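Local coordinates for protein deacetylase EF_0837 (Enterococcus faecalis, PDB 2ICS) that acts as a zinc-dependent hydrolase with two metal ions per subunit and removes the acetyl group from acetyl-(R)-mandelate in vitro, though with very low efficiency, at residues T322-I325 with G326-A329; V86-A89 with G90-G93; G297-W300 with P301-I304; V139-A142 with I143-P147; I176-E179 with N180-P184. All coordinates share one frame; numbering follows the deposited sequence.

Contact 1: residues T322-I325 with G326-A329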
loop_
_atom_site.group_PDB
_atom_site.type_symbol
_atom_site.label_atom_id
_atom_site.label_comp_id
_atom_site.label_asym_id
_atom_site.label_seq_id
_atom_site.Cartn_x
_atom_site.Cartn_y
_atom_site.Cartn_z
ATOM N N THR A 322 7.678 8.180 -8.784
ATOM C CA THR A 322 7.685 9.512 -9.378
ATOM C C THR A 322 7.986 9.475 -10.869
ATOM O O THR A 322 8.523 8.498 -11.381
ATOM C CB THR A 322 8.737 10.426 -8.715
ATOM O OG1 THR A 322 10.036 9.843 -8.871
ATOM C CG2 THR A 322 8.434 10.610 -7.235
ATOM N N LEU A 323 7.636 10.553 -11.559
ATOM C CA LEU A 323 7.884 10.651 -12.988
ATOM C C LEU A 323 9.229 11.329 -13.235
ATOM O O LEU A 323 9.302 12.346 -13.913
ATOM C CB LEU A 323 6.762 11.442 -13.662
ATOM C CG LEU A 323 5.387 10.775 -13.601
ATOM C CD1 LEU A 323 4.326 11.737 -14.096
ATOM C CD2 LEU A 323 5.397 9.515 -14.442
ATOM N N GLU A 324 10.289 10.756 -12.675
ATOM C CA GLU A 324 11.637 11.297 -12.830
ATOM C C GLU A 324 12.420 10.531 -13.887
ATOM O O GLU A 324 12.259 9.316 -14.035
ATOM C CB GLU A 324 12.403 11.223 -11.506
ATOM C CG GLU A 324 11.964 12.226 -10.452
ATOM C CD GLU A 324 12.778 12.107 -9.173
ATOM O OE1 GLU A 324 14.027 12.107 -9.259
ATOM O OE2 GLU A 324 12.170 12.016 -8.083
ATOM N N ILE A 325 13.272 11.245 -14.618
ATOM C CA ILE A 325 14.093 10.625 -15.647
ATOM C C ILE A 325 15.007 9.613 -14.972
ATOM O O ILE A 325 15.578 9.884 -13.919
ATOM C CB ILE A 325 14.960 11.673 -16.389
ATOM C CG1 ILE A 325 14.058 12.662 -17.129
ATOM C CG2 ILE A 325 15.904 10.976 -17.365
ATOM C CD1 ILE A 325 14.807 13.701 -17.936
ATOM N N GLY A 326 15.142 8.444 -15.583
ATOM C CA GLY A 326 15.984 7.416 -15.007
ATOM C C GLY A 326 15.166 6.410 -14.221
ATOM O O GLY A 326 15.625 5.301 -13.955
ATOM N N LYS A 327 13.948 6.796 -13.847
ATOM C CA LYS A 327 13.074 5.903 -13.095
ATOM C C LYS A 327 12.322 4.919 -13.984
ATOM O O LYS A 327 12.177 5.130 -15.189
ATOM C CB LYS A 327 12.073 6.702 -12.261
ATOM C CG LYS A 327 12.609 7.136 -10.907
ATOM C CD LYS A 327 11.473 7.265 -9.899
ATOM C CE LYS A 327 11.983 7.588 -8.508
ATOM N NZ LYS A 327 12.696 8.895 -8.485
ATOM N N ASP A 328 11.845 3.840 -13.373
ATOM C CA ASP A 328 11.110 2.817 -14.096
ATOM C C ASP A 328 9.877 3.401 -14.768
ATOM O O ASP A 328 9.187 4.257 -14.206
ATOM C CB ASP A 328 10.717 1.675 -13.153
ATOM C CG ASP A 328 11.919 0.863 -12.686
ATOM O OD1 ASP A 328 13.015 1.035 -13.268
ATOM O OD2 ASP A 328 11.772 0.047 -11.750
ATOM N N ALA A 329 9.609 2.930 -15.982
ATOM C CA ALA A 329 8.469 3.408 -16.744
ATOM C C ALA A 329 7.156 2.749 -16.320
ATOM O O ALA A 329 6.613 1.888 -17.022
ATOM C CB ALA A 329 8.715 3.194 -18.239
HETATM O O HOH W 1 8.829 5.793 -11.403
#
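A salt bridge closes this surface turn on its polar side, with OE2 of Glu324 3.2 Å from NZ of Lys327. The lysine chain slants past the glutamate and bends only at its end (chi4 62°), which turns the ammonium group back over the first segment. Charge and hydroxyl meet at the same oxygen: Thr322 OG1 donates a hydrogen bond of 3.1 Å to Glu324 OE2, arriving from above the carboxylate plane. The same OG1 lies 2.9 Å from NZ of Lys327, so three polar groups cluster here. Beneath them the backbone makes a type II beta turn from Glu324 to Lys327, closed by Lys327 N donating to Glu324 O at 3.0 Å. Gly326 holds the third position with phi at 98°, where a beta carbon would press on the carbonyl oxygen of Ile325. Just before the turn, Leu323 centres an inverse gamma turn, whose Glu324 N to Thr322 O bond of 3.1 Å is weak. Water also takes part: one molecule sits 2.7 Å from Thr322 O and 3.2 Å from Asp328 O. Backbone bonds from Gly326 and Lys327 to Ile29 tie this loop, which precedes strand 331-344, to strand 28-33.

Contact 2: residues V86-A89 with G90-G93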
loop_
_atom_site.group_PDB
_atom_site.type_symbol
_atom_site.label_atom_id
_atom_site.label_comp_id
_atom_site.label_asym_id
_atom_site.label_seq_id
_atom_site.Cartn_x
_atom_site.Cartn_y
_atom_site.Cartn_z
ATOM N N VAL A 86 2.580 -3.798 -6.293
ATOM C CA VAL A 86 1.899 -4.194 -5.067
ATOM C C VAL A 86 2.903 -4.842 -4.133
ATOM O O VAL A 86 3.883 -5.453 -4.572
ATOM C CB VAL A 86 0.739 -5.208 -5.307
ATOM C CG1 VAL A 86 -0.382 -4.551 -6.102
ATOM C CG2 VAL A 86 1.260 -6.448 -6.024
ATOM N N ILE A 87 2.667 -4.690 -2.837
ATOM C CA ILE A 87 3.533 -5.279 -1.843
ATOM C C ILE A 87 2.688 -6.171 -0.957
ATOM O O ILE A 87 1.787 -5.697 -0.258
ATOM C CB ILE A 87 4.209 -4.206 -0.968
ATOM C CG1 ILE A 87 4.897 -3.162 -1.858
ATOM C CG2 ILE A 87 5.218 -4.868 -0.036
ATOM C CD1 ILE A 87 5.614 -2.061 -1.087
ATOM N N ASP A 88 2.961 -7.470 -1.006
ATOM C CA ASP A 88 2.235 -8.424 -0.184
ATOM C C ASP A 88 2.674 -8.231 1.267
ATOM O O ASP A 88 3.861 -8.312 1.575
ATOM C CB ASP A 88 2.529 -9.843 -0.652
ATOM C CG ASP A 88 1.918 -10.882 0.255
ATOM O OD1 ASP A 88 2.508 -11.156 1.321
ATOM O OD2 ASP A 88 0.835 -11.407 -0.089
ATOM N N ALA A 89 1.713 -7.982 2.154
ATOM C CA ALA A 89 2.015 -7.721 3.561
ATOM C C ALA A 89 2.256 -8.925 4.474
ATOM O O ALA A 89 1.495 -9.170 5.419
ATOM C CB ALA A 89 0.928 -6.828 4.163
ATOM N N GLY A 90 3.321 -9.672 4.196
ATOM C CA GLY A 90 3.661 -10.810 5.033
ATOM C C GLY A 90 2.796 -12.053 4.965
ATOM O O GLY A 90 2.671 -12.778 5.955
ATOM N N THR A 91 2.196 -12.314 3.815
ATOM C CA THR A 91 1.375 -13.511 3.683
ATOM C C THR A 91 2.265 -14.727 3.920
ATOM O O THR A 91 1.833 -15.729 4.489
ATOM C CB THR A 91 0.776 -13.638 2.270
ATOM O OG1 THR A 91 -0.060 -12.508 1.998
ATOM C CG2 THR A 91 -0.047 -14.917 2.158
ATOM N N THR A 92 3.516 -14.623 3.480
ATOM C CA THR A 92 4.468 -15.720 3.610
ATOM C C THR A 92 5.625 -15.419 4.535
ATOM O O THR A 92 5.990 -14.264 4.751
ATOM C CB THR A 92 5.092 -16.102 2.246
ATOM O OG1 THR A 92 5.913 -15.024 1.775
ATOM C CG2 THR A 92 4.013 -16.390 1.225
ATOM N N GLY A 93 6.198 -16.489 5.073
ATOM C CA GLY A 93 7.351 -16.379 5.944
ATOM C C GLY A 93 8.521 -16.952 5.166
ATOM O O GLY A 93 8.362 -17.325 4.004
HETATM O O HOH W 2 4.741 -12.431 2.084
#
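Asp88 reaches forward from the end of strand 83-89 to grip Thr91, in one of the loops that follow the strands of the TIM barrel and line its metal centre. Gly90 shares the central place: its positive phi (72°) turns the chain after Ala89 and probably lets Thr91 N face the aspartate. Ala89 itself centres an inverse gamma turn, in which Gly90 N gives a weak bond to Asp88 O. The CG of Asp88 stands opposite the backbone N (chi1 174°), which carries the carboxylate over the turn. Both oxygens then use their syn lone pairs: OD1 accepts from Thr91 N at 2.8 Å, and OD2 accepts from Thr91 OG1 in a short bond of 2.5 Å. The two bonds should fix the carboxylate's rotation, and Cys63 N adds a further donor to OD2. Thr91 OG1 is also hydrogen-bonded to ND1 of His62, a ligand of the first zinc ion, so Asp88 and Thr91 form a second shell that probably helps position it. The methyl of Ala89 packs on His60, another zinc ligand. Beyond the turn a water links Asp88 and Thr92, 2.7 Å from Asp88 OD1 and accepting from Thr92 N at 2.9 Å.

Contact 3: residues G297-W300 with P301-I304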
loop_
_atom_site.group_PDB
_atom_site.type_symbol
_atom_site.label_atom_id
_atom_site.label_comp_id
_atom_site.label_asym_id
_atom_site.label_seq_id
_atom_site.Cartn_x
_atom_site.Cartn_y
_atom_site.Cartn_z
ATOM N N GLY A 297 -12.160 14.116 2.981
ATOM C CA GLY A 297 -11.700 15.493 2.924
ATOM C C GLY A 297 -10.370 15.745 2.232
ATOM O O GLY A 297 -10.044 16.897 1.942
ATOM N N TYR A 298 -9.589 14.696 1.975
ATOM C CA TYR A 298 -8.299 14.870 1.294
ATOM C C TYR A 298 -8.556 15.378 -0.130
ATOM O O TYR A 298 -9.634 15.151 -0.677
ATOM C CB TYR A 298 -7.553 13.532 1.198
ATOM C CG TYR A 298 -7.104 12.913 2.508
ATOM C CD1 TYR A 298 -7.732 13.224 3.716
ATOM C CD2 TYR A 298 -6.093 11.947 2.527
ATOM C CE1 TYR A 298 -7.372 12.583 4.904
ATOM C CE2 TYR A 298 -5.728 11.298 3.710
ATOM C CZ TYR A 298 -6.374 11.620 4.889
ATOM O OH TYR A 298 -6.039 10.964 6.047
ATOM N N ASP A 299 -7.588 16.073 -0.727
ATOM C CA ASP A 299 -7.757 16.537 -2.109
ATOM C C ASP A 299 -7.030 15.552 -3.029
ATOM O O ASP A 299 -6.113 14.858 -2.598
ATOM C CB ASP A 299 -7.219 17.967 -2.313
ATOM C CG ASP A 299 -5.721 18.095 -2.045
ATOM O OD1 ASP A 299 -4.930 17.238 -2.500
ATOM O OD2 ASP A 299 -5.327 19.082 -1.390
ATOM N N TRP A 300 -7.438 15.490 -4.293
ATOM C CA TRP A 300 -6.832 14.547 -5.228
ATOM C C TRP A 300 -5.310 14.573 -5.339
ATOM O O TRP A 300 -4.675 13.515 -5.405
ATOM C CB TRP A 300 -7.473 14.694 -6.613
ATOM C CG TRP A 300 -8.876 14.144 -6.647
ATOM C CD1 TRP A 300 -10.030 14.842 -6.856
ATOM C CD2 TRP A 300 -9.270 12.782 -6.408
ATOM N NE1 TRP A 300 -11.120 14.002 -6.757
ATOM C CE2 TRP A 300 -10.681 12.734 -6.482
ATOM C CE3 TRP A 300 -8.566 11.599 -6.135
ATOM C CZ2 TRP A 300 -11.405 11.548 -6.293
ATOM C CZ3 TRP A 300 -9.290 10.414 -5.945
ATOM C CH2 TRP A 300 -10.694 10.404 -6.025
ATOM N N PRO A 301 -4.700 15.769 -5.371
ATOM C CA PRO A 301 -3.235 15.815 -5.475
ATOM C C PRO A 301 -2.522 15.052 -4.352
ATOM O O PRO A 301 -1.599 14.283 -4.608
ATOM C CB PRO A 301 -2.930 17.313 -5.442
ATOM C CG PRO A 301 -4.149 17.908 -6.126
ATOM C CD PRO A 301 -5.285 17.117 -5.510
ATOM N N GLU A 302 -2.937 15.256 -3.107
ATOM C CA GLU A 302 -2.280 14.551 -2.015
ATOM C C GLU A 302 -2.655 13.069 -2.052
ATOM O O GLU A 302 -1.841 12.210 -1.716
ATOM C CB GLU A 302 -2.621 15.194 -0.658
ATOM C CG GLU A 302 -4.075 15.146 -0.241
ATOM C CD GLU A 302 -4.373 16.098 0.910
ATOM O OE1 GLU A 302 -3.464 16.353 1.722
ATOM O OE2 GLU A 302 -5.516 16.586 1.015
ATOM N N ILE A 303 -3.878 12.770 -2.484
ATOM C CA ILE A 303 -4.318 11.387 -2.592
ATOM C C ILE A 303 -3.379 10.640 -3.544
ATOM O O ILE A 303 -2.873 9.567 -3.210
ATOM C CB ILE A 303 -5.764 11.310 -3.105
ATOM C CG1 ILE A 303 -6.715 11.835 -2.028
ATOM C CG2 ILE A 303 -6.124 9.871 -3.486
ATOM C CD1 ILE A 303 -8.171 11.917 -2.471
ATOM N N ILE A 304 -3.126 11.222 -4.717
ATOM C CA ILE A 304 -2.232 10.612 -5.705
ATOM C C ILE A 304 -0.840 10.392 -5.119
ATOM O O ILE A 304 -0.219 9.338 -5.319
ATOM C CB ILE A 304 -2.095 11.504 -6.970
ATOM C CG1 ILE A 304 -3.374 11.430 -7.804
ATOM C CG2 ILE A 304 -0.901 11.070 -7.806
ATOM C CD1 ILE A 304 -3.724 10.030 -8.283
#
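The indole of Trp300 carries CD1 of Ile303 in an off-centre CH-pi contact, 4.2 Å from the centroid of the six-membered ring and shifted toward the rim; the indole NE1 is hydrogen-bonded to Glu355 OE1. Tyr298 meets the same isoleucine through its stem, CB lying 3.7 Å from Ile303 CG1, while its ring leads away and its OH bonds to Ala266 N. The remaining flat groups are the carboxylates of Asp299 and Glu302, with planes 24° apart, which make a capping box at the start of helix 300-305. Asp299 is the N-cap. Its OD1 accepts from Glu302 N at 2.9 Å in a nearly straight bond (172° at the hydrogen), and OE2 of Glu302 returns the favour, taking Asp299 N at 2.8 Å on its anti lone pair. In both residues CG sits between the backbone N and the carbonyl carbon, and this folds each acid toward the other's N-H. The price is like charge: Asp299 OD2 and Glu302 OE2 are 3.5 Å apart, a repulsion probably eased by the salt bridge from Glu302 OE1 to Lys265. Pro301 fits the first turn, where its missing N-H costs no helical bond. Regular helix bonding starts at once, Ile303 N reaching Asp299 O at 3.1 Å and Ile304 N reaching Trp300 O at 2.9 Å.

Contact 4: residues V139-A142 with I143-P147; sequences VKKA and IQELP
Lys140 and Gln144, one turn apart on helix 136-145, slant past each other so that the glutamine amide rests against the lysine's aliphatic stem: NE2 of Gln144 is 3.3 Å from CG of Lys140. The lysine owes its path to two bends, the first at an unusual chi2 of 112°, and it carries NZ off the helix to bond with the backbone oxygen of Glu179. Neighbouring Val139 and Ile143 also meet obliquely, at their branch ends, with CG1 of the valine 4.0 Å from CD1 of the isoleucine. Val139 is buried against Val115, while Ile143 packs on Asn180 and Ile183 of the loop after helix 168-178. A different geometry holds for Lys141 and Glu145, whose chains, as modelled, run side by side and point the same way. Their charged ends stay apart, NZ of the lysine lying 6.6 Å from OE2 of the glutamate, and Glu145 OE1 instead bonds to His98 NE2. Backbone bonds set this spacing. Ile143 N donates to Val139 O at 3.0 Å, in the carbonyl plane, and Gln144 N follows to Lys140 O. Near the end the pattern frays: Glu145 N makes a weak bond to Ala142 O, before Leu146 N closes on that same oxygen at 2.9 Å. Leu146 is the first residue to leave helical angles, and its side chain packs on His98 and Tyr101 of helix 97-105. Such an amphipathic outer helix is the middle element of a beta-alpha-beta unit, here linking parallel strands 110-114 and 150-152 of the TIM barrel.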
loop_
_atom_site.group_PDB
_atom_site.type_symbol
_atom_site.label_atom_id
_atom_site.label_comp_id
_atom_site.label_asym_id
_atom_site.label_seq_id
_atom_site.Cartn_x
_atom_site.Cartn_y
_atom_site.Cartn_z
ATOM N N VAL A 139 14.582 -15.360 8.805
ATOM C CA VAL A 139 14.183 -14.116 8.158
ATOM C C VAL A 139 15.379 -13.506 7.442
ATOM O O VAL A 139 15.268 -13.060 6.300
ATOM C CB VAL A 139 13.614 -13.101 9.179
ATOM C CG1 VAL A 139 13.356 -11.765 8.497
ATOM C CG2 VAL A 139 12.313 -13.637 9.771
ATOM N N LYS A 140 16.523 -13.495 8.120
ATOM C CA LYS A 140 17.754 -12.953 7.555
ATOM C C LYS A 140 18.101 -13.661 6.248
ATOM O O LYS A 140 18.480 -13.024 5.264
ATOM C CB LYS A 140 18.910 -13.117 8.547
ATOM C CG LYS A 140 20.281 -12.829 7.947
ATOM C CD LYS A 140 20.919 -11.570 8.516
ATOM C CE LYS A 140 21.456 -11.802 9.912
ATOM N NZ LYS A 140 22.237 -10.627 10.378
ATOM N N LYS A 141 17.967 -14.983 6.246
ATOM C CA LYS A 141 18.268 -15.773 5.060
ATOM C C LYS A 141 17.363 -15.408 3.893
ATOM O O LYS A 141 17.809 -15.350 2.748
ATOM C CB LYS A 141 18.142 -17.268 5.371
ATOM C CG LYS A 141 19.171 -17.762 6.380
ATOM C CD LYS A 141 19.088 -19.266 6.609
ATOM C CE LYS A 141 20.109 -19.710 7.651
ATOM N NZ LYS A 141 19.977 -21.156 7.985
ATOM N N ALA A 142 16.089 -15.158 4.173
ATOM C CA ALA A 142 15.167 -14.798 3.105
ATOM C C ALA A 142 15.577 -13.452 2.510
ATOM O O ALA A 142 15.614 -13.284 1.293
ATOM C CB ALA A 142 13.740 -14.730 3.634
ATOM N N ILE A 143 15.897 -12.503 3.383
ATOM C CA ILE A 143 16.298 -11.172 2.952
ATOM C C ILE A 143 17.559 -11.206 2.090
ATOM O O ILE A 143 17.685 -10.434 1.141
ATOM C CB ILE A 143 16.506 -10.246 4.175
ATOM C CG1 ILE A 143 15.160 -10.009 4.865
ATOM C CG2 ILE A 143 17.128 -8.920 3.748
ATOM C CD1 ILE A 143 15.229 -9.117 6.090
ATOM N N GLN A 144 18.484 -12.108 2.407
ATOM C CA GLN A 144 19.720 -12.220 1.638
ATOM C C GLN A 144 19.507 -13.057 0.383
ATOM O O GLN A 144 20.261 -12.949 -0.587
ATOM C CB GLN A 144 20.824 -12.846 2.499
ATOM C CG GLN A 144 21.089 -12.091 3.791
ATOM C CD GLN A 144 22.136 -12.763 4.667
ATOM O OE1 GLN A 144 22.540 -13.898 4.413
ATOM N NE2 GLN A 144 22.575 -12.060 5.708
ATOM N N GLU A 145 18.467 -13.885 0.401
ATOM C CA GLU A 145 18.154 -14.753 -0.728
ATOM C C GLU A 145 17.346 -14.082 -1.837
ATOM O O GLU A 145 17.505 -14.419 -3.012
ATOM C CB GLU A 145 17.412 -16.001 -0.229
ATOM C CG GLU A 145 18.318 -17.024 0.450
ATOM C CD GLU A 145 17.554 -18.037 1.287
ATOM O OE1 GLU A 145 16.589 -18.644 0.772
ATOM O OE2 GLU A 145 17.927 -18.231 2.464
ATOM N N LEU A 146 16.481 -13.140 -1.473
ATOM C CA LEU A 146 15.657 -12.454 -2.465
ATOM C C LEU A 146 15.647 -10.939 -2.250
ATOM O O LEU A 146 14.629 -10.367 -1.870
ATOM C CB LEU A 146 14.225 -12.994 -2.411
ATOM C CG LEU A 146 14.042 -14.494 -2.657
ATOM C CD1 LEU A 146 12.625 -14.903 -2.295
ATOM C CD2 LEU A 146 14.346 -14.830 -4.109
ATOM N N PRO A 147 16.788 -10.272 -2.492
ATOM C CA PRO A 147 16.896 -8.819 -2.321
ATOM C C PRO A 147 16.004 -8.056 -3.300
ATOM O O PRO A 147 15.551 -6.948 -3.008
ATOM C CB PRO A 147 18.377 -8.542 -2.585
ATOM C CG PRO A 147 19.045 -9.853 -2.313
ATOM C CD PRO A 147 18.083 -10.845 -2.890
#

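Contact 5: residues I176-E179 with N180-P184; sequences IQQE and NQEIP
Two N-H groups converge on the backbone oxygen of Gln177 as helix 168-178 gives out. Asn180 N donates to Gln177 O at 3.1 Å, coming from well above the carbonyl plane, and Glu182 N adds a weak bond to that oxygen at 3.0 Å. Between these donors the chain reverses through Gln181 and Glu182, both with positive phi, and a weak bond from Ile183 N to Asn180 O tightens the turn. The side chain of Gln177 adds a further bond across the turn. Fully extended, with CG opposite the backbone N (chi1 178°), it stretches along the turn and delivers NE2 to Ile183 O at 2.9 Å. That acceptor lies in the amide plane and the bond is fairly straight, at 159°. Further partners hold the amide at both ends, Lys174 NZ at OE1 and Asp207 OD1 at NE2, which should leave it little freedom to rotate. At the surface, Gln178 and Glu182 run side by side in the same direction. Asn180 lies alongside Ile176, the two side chains pointing the same way. The loop so formed leads to strand 186-189 of the barrel. Ile176 packs on Val139 of helix 136-145 and Ile183 on Ile143 of the same helix. Pro184 makes a backbone hydrogen bond to Ile153, next to strand 150-152.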
loop_
_atom_site.group_PDB
_atom_site.type_symbol
_atom_site.label_atom_id
_atom_site.label_comp_id
_atom_site.label_asym_id
_atom_site.label_seq_id
_atom_site.Cartn_x
_atom_site.Cartn_y
_atom_site.Cartn_z
ATOM N N ILE A 176 15.131 -8.061 14.651
ATOM C CA ILE A 176 15.322 -8.569 13.301
ATOM C C ILE A 176 15.598 -7.413 12.342
ATOM O O ILE A 176 16.356 -7.562 11.381
ATOM C CB ILE A 176 14.069 -9.324 12.816
ATOM C CG1 ILE A 176 13.852 -10.564 13.684
ATOM C CG2 ILE A 176 14.216 -9.699 11.340
ATOM C CD1 ILE A 176 12.560 -11.281 13.409
ATOM N N GLN A 177 14.975 -6.266 12.604
ATOM C CA GLN A 177 15.165 -5.083 11.769
ATOM C C GLN A 177 16.600 -4.609 11.945
ATOM O O GLN A 177 17.286 -4.275 10.975
ATOM C CB GLN A 177 14.193 -3.970 12.184
ATOM C CG GLN A 177 14.355 -2.670 11.390
ATOM C CD GLN A 177 13.355 -1.591 11.803
ATOM O OE1 GLN A 177 13.308 -1.180 12.965
ATOM N NE2 GLN A 177 12.554 -1.129 10.849
ATOM N N GLN A 178 17.044 -4.591 13.195
ATOM C CA GLN A 178 18.395 -4.175 13.537
ATOM C C GLN A 178 19.417 -5.086 12.849
ATOM O O GLN A 178 20.454 -4.628 12.374
ATOM C CB GLN A 178 18.579 -4.250 15.052
ATOM C CG GLN A 178 19.916 -3.735 15.561
ATOM C CD GLN A 178 19.995 -2.222 15.550
ATOM O OE1 GLN A 178 19.880 -1.589 14.499
ATOM N NE2 GLN A 178 20.190 -1.632 16.726
ATOM N N GLU A 179 19.108 -6.376 12.795
ATOM C CA GLU A 179 19.995 -7.362 12.190
ATOM C C GLU A 179 20.020 -7.354 10.663
ATOM O O GLU A 179 20.848 -8.035 10.055
ATOM C CB GLU A 179 19.623 -8.766 12.680
ATOM C CG GLU A 179 19.945 -9.028 14.146
ATOM C CD GLU A 179 19.425 -10.372 14.631
ATOM O OE1 GLU A 179 19.695 -11.396 13.969
ATOM O OE2 GLU A 179 18.750 -10.406 15.683
ATOM N N ASN A 180 19.121 -6.596 10.041
ATOM C CA ASN A 180 19.076 -6.546 8.587
ATOM C C ASN A 180 19.084 -5.136 7.993
ATOM O O ASN A 180 18.208 -4.768 7.205
ATOM C CB ASN A 180 17.862 -7.323 8.073
ATOM C CG ASN A 180 17.894 -8.788 8.481
ATOM O OD1 ASN A 180 17.810 -9.117 9.665
ATOM N ND2 ASN A 180 18.017 -9.674 7.497
ATOM N N GLN A 181 20.081 -4.352 8.387
ATOM C CA GLN A 181 20.263 -2.995 7.880
ATOM C C GLN A 181 19.040 -2.090 8.002
ATOM O O GLN A 181 18.749 -1.311 7.097
ATOM C CB GLN A 181 20.697 -3.058 6.411
ATOM C CG GLN A 181 21.715 -4.153 6.110
ATOM C CD GLN A 181 22.973 -4.042 6.957
ATOM O OE1 GLN A 181 23.735 -3.079 6.839
ATOM N NE2 GLN A 181 23.195 -5.031 7.820
ATOM N N GLU A 182 18.331 -2.191 9.120
ATOM C CA GLU A 182 17.154 -1.361 9.350
ATOM C C GLU A 182 16.108 -1.502 8.249
ATOM O O GLU A 182 15.487 -0.522 7.843
ATOM C CB GLU A 182 17.569 0.107 9.473
ATOM C CG GLU A 182 18.362 0.420 10.728
ATOM C CD GLU A 182 17.540 0.227 11.986
ATOM O OE1 GLU A 182 16.502 0.909 12.126
ATOM O OE2 GLU A 182 17.928 -0.606 12.832
ATOM N N ILE A 183 15.918 -2.725 7.768
ATOM C CA ILE A 183 14.940 -2.975 6.726
ATOM C C ILE A 183 13.575 -2.488 7.225
ATOM O O ILE A 183 13.282 -2.551 8.418
ATOM C CB ILE A 183 14.898 -4.480 6.376
ATOM C CG1 ILE A 183 14.012 -4.709 5.153
ATOM C CG2 ILE A 183 14.422 -5.281 7.574
ATOM C CD1 ILE A 183 14.231 -6.050 4.488
ATOM N N PRO A 184 12.736 -1.963 6.321
ATOM C CA PRO A 184 11.413 -1.468 6.722
ATOM C C PRO A 184 10.551 -2.495 7.443
ATOM O O PRO A 184 10.540 -3.676 7.096
ATOM C CB PRO A 184 10.798 -1.022 5.400
ATOM C CG PRO A 184 12.000 -0.528 4.640
ATOM C CD PRO A 184 13.012 -1.631 4.911
#

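In the fold
Contacts 4 and 5 are direct neighbours, with centres 11 Å apart: CD1 of Ile143 packs 3.6 Å from CD1 of Ile183, joining helix 136-145 to the loop that follows helix 168-178. Contact 2 lies on the same side of the chain's centre as contact 4, 14 Å away between centres, but more deeply buried. It alone among the five adjoins the active site, the side chain of Ala89 being about 5 Å from a zinc ion and about 8 Å from the bound adenine. Contact 3 caps a helix on the opposite side of the chain, about 36 Å from contact 4 between centres. Contact 1 touches none of the others, its nearest atoms being about 8 Å from contact 3.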